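Local coordinates for uncharacterized protein (Bordetella bronchiseptica, PDB 4XG0) that probably phosphorylates acid sugars at the expense of a nucleotide, as a member of the DUF1537 kinase family of acid-sugar catabolic pathways, at residues A[261-266]-A[411-416]; A[276-281]-A[317-322]; A[354-359]-A[418-423]. All coordinates share one frame; numbering follows the deposited sequence. Where two conformers were deposited one is given.

Contact 1: A[261-266]-A[411-416]; sequences VVVTSQ and DVLIRA. With SO4 (sulfate ion), chain E.
Leu413 of helix 412-421 reaches the strand at 261-263 with a single methyl, CD1, which touches two valines in turn. Val263 is met more closely: its CG2 lies 3.9 Å from Leu413 CD1, and the two side chains run obliquely to each other, so the meeting is of methyl with methyl and not a broad overlap. Val261, two residues earlier and on the same face of the strand, brings CG1 to 4.2 Å from Leu413 CD1. CD1 can extend outward to both because CG of Leu413 lies opposite the carbonyl carbon (chi1 -61°) and the outer torsion is stretched (chi2 173°). No hydrogen bond crosses between the segments; the cohesion is that of buried hydrocarbon. Val261 also rests on Leu277, and Val356 of the neighbouring strand lies against both Val261 and Leu413, which makes the leucine part of a larger apolar layer.

Arg415, on another side of the same helix, is exposed and binds a sulfate probably derived from the crystallisation liquor. Its chain bends at chi3 (63°), and the guanidinium offers two nitrogens to two oxygens: NH2 to O2 of the sulfate at 3.2 Å, essentially straight, and NH1 to O4 at 3.3 Å. Sulfate O2 sits at the guanidinium edge, in its plane. Thr382 OG1 also bonds this anion.

A helix laid by its leucine on the valine face of a parallel strand is the layered alpha/beta packing of the nucleotide-binding C-terminal domain.

Contact 2: A[276-281]-A[317-322]; sequences ALQQAG and ALMLLA
Met319 and Leu277 form the centre of this contact between strand 317-321 and helix 268-279, with Ala317, at the start of the strand, turning its CB toward the same leucine. At Met319, two residues on and facing the same way, CG is anti to the backbone N (chi1 -176°) and the next torsion is also extended (chi2 172°), which together carry the sulfur out from the strand. SD comes to lie 3.9 Å from Leu277 CD2, and the two side chains pass each other in opposite directions. A bend at the last torsion (chi3 69°) then sends the terminal CE to Gln278, 4.2 Å from its CB, so the aliphatic root of the glutamine borders the methionine. Farther along the strand, Leu321 packs on Val263. The helix ends in a Schellman motif at Gly281, whose N bonds Gln278 O at 2.9 Å, and the chain then passes into strand 283-285, which flanks strand 317-321 on the side away from 259-263. With thioether, methyl and methylene groups meeting and no hydrogen bond between the segments, the contact should depend on shape and burial, with little directional constraint on the methionine.

Contact 3: A[354-359]-A[418-423]; sequences GVVATG and QAIRER
This is a buried helix-on-sheet contact dominated by apolar groups, formed where the last turn of helix 412-421 covers the 354-356 part of strand 354-358. Ile420 supplies the helix side, and its two branches take different partners. CD1, at the end of the longer branch, packs 3.7 Å from Val356 CG2, the two side chains lying at a slant to one another; it also comes within 3.8 Å of the backbone oxygen Val355 O, a van der Waals approach only. The stretched outer torsion (chi2 165°) delivers CD1 to this position. The shorter branch, CG2, covers the backbone of Gly354, 4.1 Å from its CA. With this bare CA under the methyl, the two backbones come close, the CA atoms of Gly354 and Ile420 being 6.5 Å apart. Ile420 further touches Pro399 and Val401 of the strand 399-403, while Arg421 next to it forms a salt bridge with Asp316. Across the segments no hydrogen bond or charge pair contributes. The grip therefore comes from the fit of one branched side chain over the backbone of Gly354 and a methyl of Val356, a matter of van der Waals contact and burial.

All three contacts set a helix against one sheet of the C-terminal domain, in which strand 259-263 lies between 317-321 and 354-358. Contacts 1 and 3 share helix 412-421, the first near its start and the second near its end; contact 2 uses helix 268-279, which follows strand 259-263 in the chain. Backbone pairing ties the neighbours: Val261 N to Leu318 O joins contacts 1 and 2, and Val262 N to Val356 O joins contacts 1 and 3, each 2.8 Å. Contacts 1 and 3 are buried at the touching residues, although segment 411-416 also carries an exposed, sulfate-binding arginine; contact 2 has an exposed glutamine at its border. Methyl packing dominates contact 1, a thioether contact 2, and glycine backbone distinguishes contact 3.

Contact 1: A[261-266]-A[411-416]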
loop_
_atom_site.group_PDB
_atom_site.type_symbol
_atom_site.label_atom_id
_atom_site.label_comp_id
_atom_site.label_asym_id
_atom_site.label_seq_id
_atom_site.Cartn_x
_atom_site.Cartn_y
_atom_site.Cartn_z
ATOM N N VAL A 261 -3.805 18.670 2.641
ATOM C CA VAL A 261 -2.903 18.951 3.740
ATOM C C VAL A 261 -2.942 20.434 4.134
ATOM O O VAL A 261 -2.760 21.309 3.296
ATOM C CB VAL A 261 -1.474 18.544 3.365
ATOM C CG1 VAL A 261 -0.524 18.773 4.523
ATOM C CG2 VAL A 261 -1.463 17.117 2.886
ATOM N N VAL A 262 -3.205 20.707 5.422
ATOM C CA VAL A 262 -3.377 22.054 5.893
ATOM C C VAL A 262 -2.263 22.318 6.888
ATOM O O VAL A 262 -2.115 21.598 7.896
ATOM C CB VAL A 262 -4.746 22.256 6.548
ATOM C CG1 VAL A 262 -4.884 23.679 6.982
ATOM C CG2 VAL A 262 -5.827 21.881 5.564
ATOM N N VAL A 263 -1.449 23.309 6.562
ATOM C CA VAL A 263 -0.285 23.651 7.366
ATOM C C VAL A 263 -0.414 25.067 7.868
ATOM O O VAL A 263 -0.256 26.016 7.108
ATOM C CB VAL A 263 1.021 23.542 6.547
ATOM C CG1 VAL A 263 2.250 23.786 7.426
ATOM C CG2 VAL A 263 1.083 22.202 5.866
ATOM N N THR A 264 -0.692 25.198 9.159
ATOM C CA THR A 264 -0.857 26.508 9.783
ATOM C C THR A 264 0.320 26.895 10.658
ATOM O O THR A 264 0.446 28.061 11.072
ATOM C CB THR A 264 -2.128 26.535 10.654
ATOM O OG1 THR A 264 -2.022 25.533 11.668
ATOM C CG2 THR A 264 -3.335 26.258 9.827
ATOM N N SER A 265 1.206 25.942 10.936
ATOM C CA SER A 265 2.296 26.202 11.863
ATOM C C SER A 265 3.331 27.115 11.228
ATOM O O SER A 265 3.546 27.070 10.010
ATOM C CB SER A 265 2.972 24.898 12.270
ATOM O OG SER A 265 3.868 25.119 13.328
ATOM N N GLN A 266 3.951 27.955 12.056
ATOM C CA GLN A 266 5.134 28.685 11.655
ATOM C C GLN A 266 6.416 28.062 12.231
ATOM O O GLN A 266 7.501 28.625 12.068
ATOM C CB GLN A 266 5.023 30.144 12.102
ATOM C CG GLN A 266 3.819 30.843 11.507
ATOM C CD GLN A 266 3.842 30.854 9.982
ATOM O OE1 GLN A 266 4.890 31.059 9.362
ATOM N NE2 GLN A 266 2.679 30.630 9.369
ATOM N N ASP A 411 10.039 14.503 5.701
ATOM C CA ASP A 411 9.092 13.805 4.806
ATOM C C ASP A 411 7.771 13.421 5.481
ATOM O O ASP A 411 6.950 12.742 4.871
ATOM C CB ASP A 411 9.737 12.547 4.186
ATOM C CG ASP A 411 9.975 11.436 5.201
ATOM O OD1 ASP A 411 9.787 11.693 6.416
ATOM O OD2 ASP A 411 10.441 10.328 4.792
ATOM N N VAL A 412 7.513 13.932 6.678
ATOM C CA VAL A 412 6.376 13.419 7.459
ATOM C C VAL A 412 5.011 13.733 6.851
ATOM O O VAL A 412 4.090 12.918 6.989
ATOM C CB VAL A 412 6.407 13.850 8.930
ATOM C CG1 VAL A 412 6.077 15.317 9.083
ATOM C CG2 VAL A 412 5.412 12.997 9.732
ATOM N N LEU A 413 4.851 14.854 6.149
ATOM C CA LEU A 413 3.531 15.145 5.561
ATOM C C LEU A 413 3.316 14.292 4.303
ATOM O O LEU A 413 2.192 13.882 4.003
ATOM C CB LEU A 413 3.343 16.621 5.262
ATOM C CG LEU A 413 3.427 17.567 6.466
ATOM C CD1 LEU A 413 3.395 19.018 6.015
ATOM C CD2 LEU A 413 2.311 17.311 7.425
ATOM N N ILE A 414 4.403 14.034 3.573
ATOM C CA ILE A 414 4.356 13.133 2.434
ATOM C C ILE A 414 3.916 11.750 2.919
ATOM O O ILE A 414 2.977 11.128 2.372
ATOM C CB ILE A 414 5.732 13.056 1.743
ATOM C CG1 ILE A 414 6.057 14.402 1.113
ATOM C CG2 ILE A 414 5.745 11.974 0.696
ATOM C CD1 ILE A 414 7.513 14.541 0.716
ATOM N N ARG A 415 4.575 11.290 3.959
ATOM C CA ARG A 415 4.242 10.002 4.563
ATOM C C ARG A 415 2.790 9.949 5.058
ATOM O O ARG A 415 2.141 8.924 4.930
ATOM C CB ARG A 415 5.194 9.671 5.701
ATOM C CG ARG A 415 6.633 9.375 5.244
ATOM C CD ARG A 415 7.534 8.983 6.449
ATOM N NE ARG A 415 7.084 7.745 7.097
ATOM C CZ ARG A 415 7.441 7.342 8.317
ATOM N NH1 ARG A 415 8.249 8.080 9.069
ATOM N NH2 ARG A 415 6.974 6.190 8.801
ATOM N N ALA A 416 2.323 11.032 5.674
ATOM C CA ALA A 416 0.933 11.141 6.171
ATOM C C ALA A 416 -0.076 11.005 5.074
ATOM O O ALA A 416 -1.024 10.210 5.201
ATOM C CB ALA A 416 0.724 12.446 6.890
HETATM S S SO4 E . 9.270 5.417 11.795
HETATM O O1 SO4 E . 9.913 4.808 10.624
HETATM O O2 SO4 E . 7.820 5.233 11.710
HETATM O O3 SO4 E . 9.777 4.803 13.031
HETATM O O4 SO4 E . 9.560 6.857 11.820
#

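Contact 2: A[276-281]-A[317-322]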
loop_
_atom_site.group_PDB
_atom_site.type_symbol
_atom_site.label_atom_id
_atom_site.label_comp_id
_atom_site.label_asym_id
_atom_site.label_seq_id
_atom_site.Cartn_x
_atom_site.Cartn_y
_atom_site.Cartn_z
ATOM N N ALA A 276 8.910 20.213 1.443
ATOM C CA ALA A 276 9.152 18.876 0.906
ATOM C C ALA A 276 7.939 18.297 0.171
ATOM O O ALA A 276 8.093 17.683 -0.887
ATOM C CB ALA A 276 9.601 17.930 2.015
ATOM N N LEU A 277 6.743 18.486 0.737
ATOM C CA LEU A 277 5.518 18.007 0.116
ATOM C C LEU A 277 5.279 18.756 -1.194
ATOM O O LEU A 277 4.896 18.148 -2.195
ATOM C CB LEU A 277 4.338 18.152 1.056
ATOM C CG LEU A 277 2.982 17.733 0.504
ATOM C CD1 LEU A 277 3.026 16.293 0.048
ATOM C CD2 LEU A 277 1.923 17.947 1.536
ATOM N N GLN A 278 5.547 20.057 -1.204
ATOM C CA GLN A 278 5.456 20.814 -2.447
ATOM C C GLN A 278 6.459 20.264 -3.493
ATOM O O GLN A 278 6.083 20.038 -4.647
ATOM C CB GLN A 278 5.695 22.309 -2.198
ATOM C CG GLN A 278 5.274 23.172 -3.370
ATOM C CD GLN A 278 5.195 24.651 -3.029
ATOM O OE1 GLN A 278 5.460 25.062 -1.896
ATOM N NE2 GLN A 278 4.822 25.461 -4.015
ATOM N N GLN A 279 7.710 20.053 -3.068
ATOM C CA GLN A 279 8.784 19.467 -3.901
ATOM C C GLN A 279 8.297 18.174 -4.550
ATOM O O GLN A 279 8.629 17.881 -5.690
ATOM C CB GLN A 279 9.994 19.084 -3.041
ATOM C CG GLN A 279 11.176 20.030 -2.957
ATOM C CD GLN A 279 12.481 19.292 -2.575
ATOM O OE1 GLN A 279 12.473 18.161 -2.041
ATOM N NE2 GLN A 279 13.599 19.919 -2.874
ATOM N N ALA A 280 7.546 17.386 -3.783
ATOM C CA ALA A 280 7.062 16.074 -4.205
ATOM C C ALA A 280 5.841 16.148 -5.125
ATOM O O ALA A 280 5.333 15.114 -5.552
ATOM C CB ALA A 280 6.758 15.194 -2.981
ATOM N N GLY A 281 5.364 17.359 -5.414
ATOM C CA GLY A 281 4.317 17.542 -6.408
ATOM C C GLY A 281 2.935 17.978 -5.947
ATOM O O GLY A 281 2.044 18.148 -6.769
ATOM N N ALA A 317 -2.162 15.127 -3.948
ATOM C CA ALA A 317 -2.287 15.917 -2.739
ATOM C C ALA A 317 -2.450 17.386 -3.062
ATOM O O ALA A 317 -1.875 17.880 -4.024
ATOM C CB ALA A 317 -1.057 15.710 -1.862
ATOM N N LEU A 318 -3.259 18.070 -2.257
ATOM C CA LEU A 318 -3.380 19.528 -2.297
ATOM C C LEU A 318 -2.885 20.056 -0.953
ATOM O O LEU A 318 -3.161 19.435 0.065
ATOM C CB LEU A 318 -4.841 19.925 -2.497
ATOM C CG LEU A 318 -5.512 19.395 -3.772
ATOM C CD1 LEU A 318 -7.005 19.621 -3.733
ATOM C CD2 LEU A 318 -4.916 20.050 -4.973
ATOM N N MET A 319 -2.156 21.169 -0.941
ATOM C CA MET A 319 -1.692 21.763 0.310
ATOM C C MET A 319 -2.109 23.220 0.448
ATOM O O MET A 319 -1.942 24.002 -0.478
ATOM C CB MET A 319 -0.169 21.643 0.465
ATOM C CG MET A 319 0.356 22.161 1.788
ATOM S SD MET A 319 2.121 21.787 2.021
ATOM C CE MET A 319 2.810 22.864 0.773
ATOM N N LEU A 320 -2.689 23.563 1.601
ATOM C CA LEU A 320 -2.909 24.957 1.982
ATOM C C LEU A 320 -1.869 25.361 3.013
ATOM O O LEU A 320 -1.788 24.769 4.094
ATOM C CB LEU A 320 -4.309 25.163 2.560
ATOM C CG LEU A 320 -5.413 24.354 1.898
ATOM C CD1 LEU A 320 -6.765 24.688 2.546
ATOM C CD2 LEU A 320 -5.481 24.641 0.417
ATOM N N LEU A 321 -1.066 26.354 2.660
ATOM C CA LEU A 321 0.039 26.806 3.485
ATOM C C LEU A 321 -0.229 28.190 4.103
ATOM O O LEU A 321 -0.415 29.176 3.386
ATOM C CB LEU A 321 1.303 26.846 2.629
ATOM C CG LEU A 321 2.610 27.195 3.357
ATOM C CD1 LEU A 321 2.810 26.242 4.533
ATOM C CD2 LEU A 321 3.786 27.153 2.378
ATOM N N ALA A 322 -0.225 28.264 5.434
ATOM C CA ALA A 322 -0.497 29.520 6.134
ATOM C C ALA A 322 0.643 30.494 5.983
ATOM O O ALA A 322 1.787 30.098 6.060
ATOM C CB ALA A 322 -0.720 29.262 7.603
#

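Contact 3: A[354-359]-A[418-423]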
loop_
_atom_site.group_PDB
_atom_site.type_symbol
_atom_site.label_atom_id
_atom_site.label_comp_id
_atom_site.label_asym_id
_atom_site.label_seq_id
_atom_site.Cartn_x
_atom_site.Cartn_y
_atom_site.Cartn_z
ATOM N N GLY A 354 -8.882 12.340 2.379
ATOM C CA GLY A 354 -8.582 12.603 3.775
ATOM C C GLY A 354 -7.951 13.977 3.945
ATOM O O GLY A 354 -7.693 14.686 2.959
ATOM N N VAL A 355 -7.715 14.337 5.202
ATOM C CA VAL A 355 -7.094 15.586 5.580
ATOM C C VAL A 355 -5.956 15.322 6.534
ATOM O O VAL A 355 -6.034 14.440 7.391
ATOM C CB VAL A 355 -8.092 16.528 6.273
ATOM C CG1 VAL A 355 -7.408 17.871 6.618
ATOM C CG2 VAL A 355 -9.258 16.745 5.402
ATOM N N VAL A 356 -4.882 16.079 6.359
ATOM C CA VAL A 356 -3.769 16.077 7.280
ATOM C C VAL A 356 -3.631 17.513 7.808
ATOM O O VAL A 356 -3.673 18.486 7.036
ATOM C CB VAL A 356 -2.443 15.686 6.562
ATOM C CG1 VAL A 356 -1.300 15.719 7.531
ATOM C CG2 VAL A 356 -2.549 14.334 5.916
ATOM N N ALA A 357 -3.535 17.676 9.114
ATOM C CA ALA A 357 -3.485 19.026 9.673
ATOM C C ALA A 357 -2.355 19.143 10.663
ATOM O O ALA A 357 -2.183 18.311 11.565
ATOM C CB ALA A 357 -4.834 19.405 10.339
ATOM N N THR A 358 -1.551 20.185 10.484
ATOM C CA THR A 358 -0.502 20.518 11.429
ATOM C C THR A 358 -0.341 22.052 11.508
ATOM O O THR A 358 -0.545 22.744 10.518
ATOM C CB THR A 358 0.840 19.846 11.021
ATOM O OG1 THR A 358 1.774 19.900 12.102
ATOM C CG2 THR A 358 1.471 20.535 9.839
ATOM N N GLY A 359 -0.087 22.608 12.690
ATOM C CA GLY A 359 -0.103 21.874 13.938
ATOM C C GLY A 359 -1.470 21.917 14.613
ATOM O O GLY A 359 -2.509 21.865 13.932
ATOM N N GLN A 418 0.408 9.632 2.159
ATOM C CA GLN A 418 0.506 8.294 1.638
ATOM C C GLN A 418 -0.201 7.305 2.575
ATOM O O GLN A 418 -0.867 6.392 2.113
ATOM C CB GLN A 418 1.987 7.930 1.435
ATOM C CG GLN A 418 2.219 6.476 1.041
ATOM C CD GLN A 418 3.698 6.112 0.803
ATOM O OE1 GLN A 418 3.997 5.250 -0.023
ATOM N NE2 GLN A 418 4.608 6.730 1.557
ATOM N N ALA A 419 -0.084 7.517 3.891
ATOM C CA ALA A 419 -0.694 6.630 4.883
ATOM C C ALA A 419 -2.187 6.585 4.720
ATOM O O ALA A 419 -2.795 5.537 4.913
ATOM C CB ALA A 419 -0.362 7.070 6.248
ATOM N N ILE A 420 -2.772 7.727 4.388
ATOM C CA ILE A 420 -4.236 7.784 4.230
ATOM C C ILE A 420 -4.597 6.976 2.991
ATOM O O ILE A 420 -5.509 6.147 2.996
ATOM C CB ILE A 420 -4.742 9.224 4.102
ATOM C CG1 ILE A 420 -4.718 9.939 5.466
ATOM C CG2 ILE A 420 -6.165 9.243 3.564
ATOM C CD1 ILE A 420 -4.865 11.466 5.381
ATOM N N ARG A 421 -3.868 7.217 1.908
ATOM C CA ARG A 421 -4.203 6.577 0.648
ATOM C C ARG A 421 -4.066 5.071 0.762
ATOM O O ARG A 421 -4.857 4.332 0.222
ATOM C CB ARG A 421 -3.275 7.065 -0.447
ATOM C CG ARG A 421 -3.414 8.508 -0.715
ATOM C CD ARG A 421 -2.831 8.917 -2.037
ATOM N NE ARG A 421 -3.636 10.044 -2.446
ATOM C CZ ARG A 421 -4.795 9.930 -3.081
ATOM N NH1 ARG A 421 -5.249 8.741 -3.465
ATOM N NH2 ARG A 421 -5.474 11.013 -3.364
ATOM N N GLU A 422 -3.029 4.632 1.476
ATOM C CA GLU A 422 -2.645 3.231 1.497
ATOM C C GLU A 422 -3.276 2.403 2.604
ATOM O O GLU A 422 -2.827 1.316 2.900
ATOM C CB GLU A 422 -1.136 3.137 1.561
ATOM C CG GLU A 422 -0.516 3.658 0.281
ATOM C CD GLU A 422 0.977 3.435 0.207
ATOM O OE1 GLU A 422 1.636 3.258 1.263
ATOM O OE2 GLU A 422 1.476 3.484 -0.925
ATOM N N ARG A 423 -4.307 2.967 3.239
ATOM C CA ARG A 423 -5.106 2.241 4.202
ATOM C C ARG A 423 -6.471 1.979 3.612
ATOM O O ARG A 423 -7.035 2.852 2.959
ATOM C CB ARG A 423 -5.252 3.047 5.485
ATOM C CG ARG A 423 -6.224 2.456 6.470
ATOM C CD ARG A 423 -5.989 2.961 7.864
ATOM N NE ARG A 423 -4.724 2.446 8.367
ATOM C CZ ARG A 423 -4.598 1.323 9.072
ATOM N NH1 ARG A 423 -3.395 0.938 9.463
ATOM N NH2 ARG A 423 -5.660 0.588 9.389
#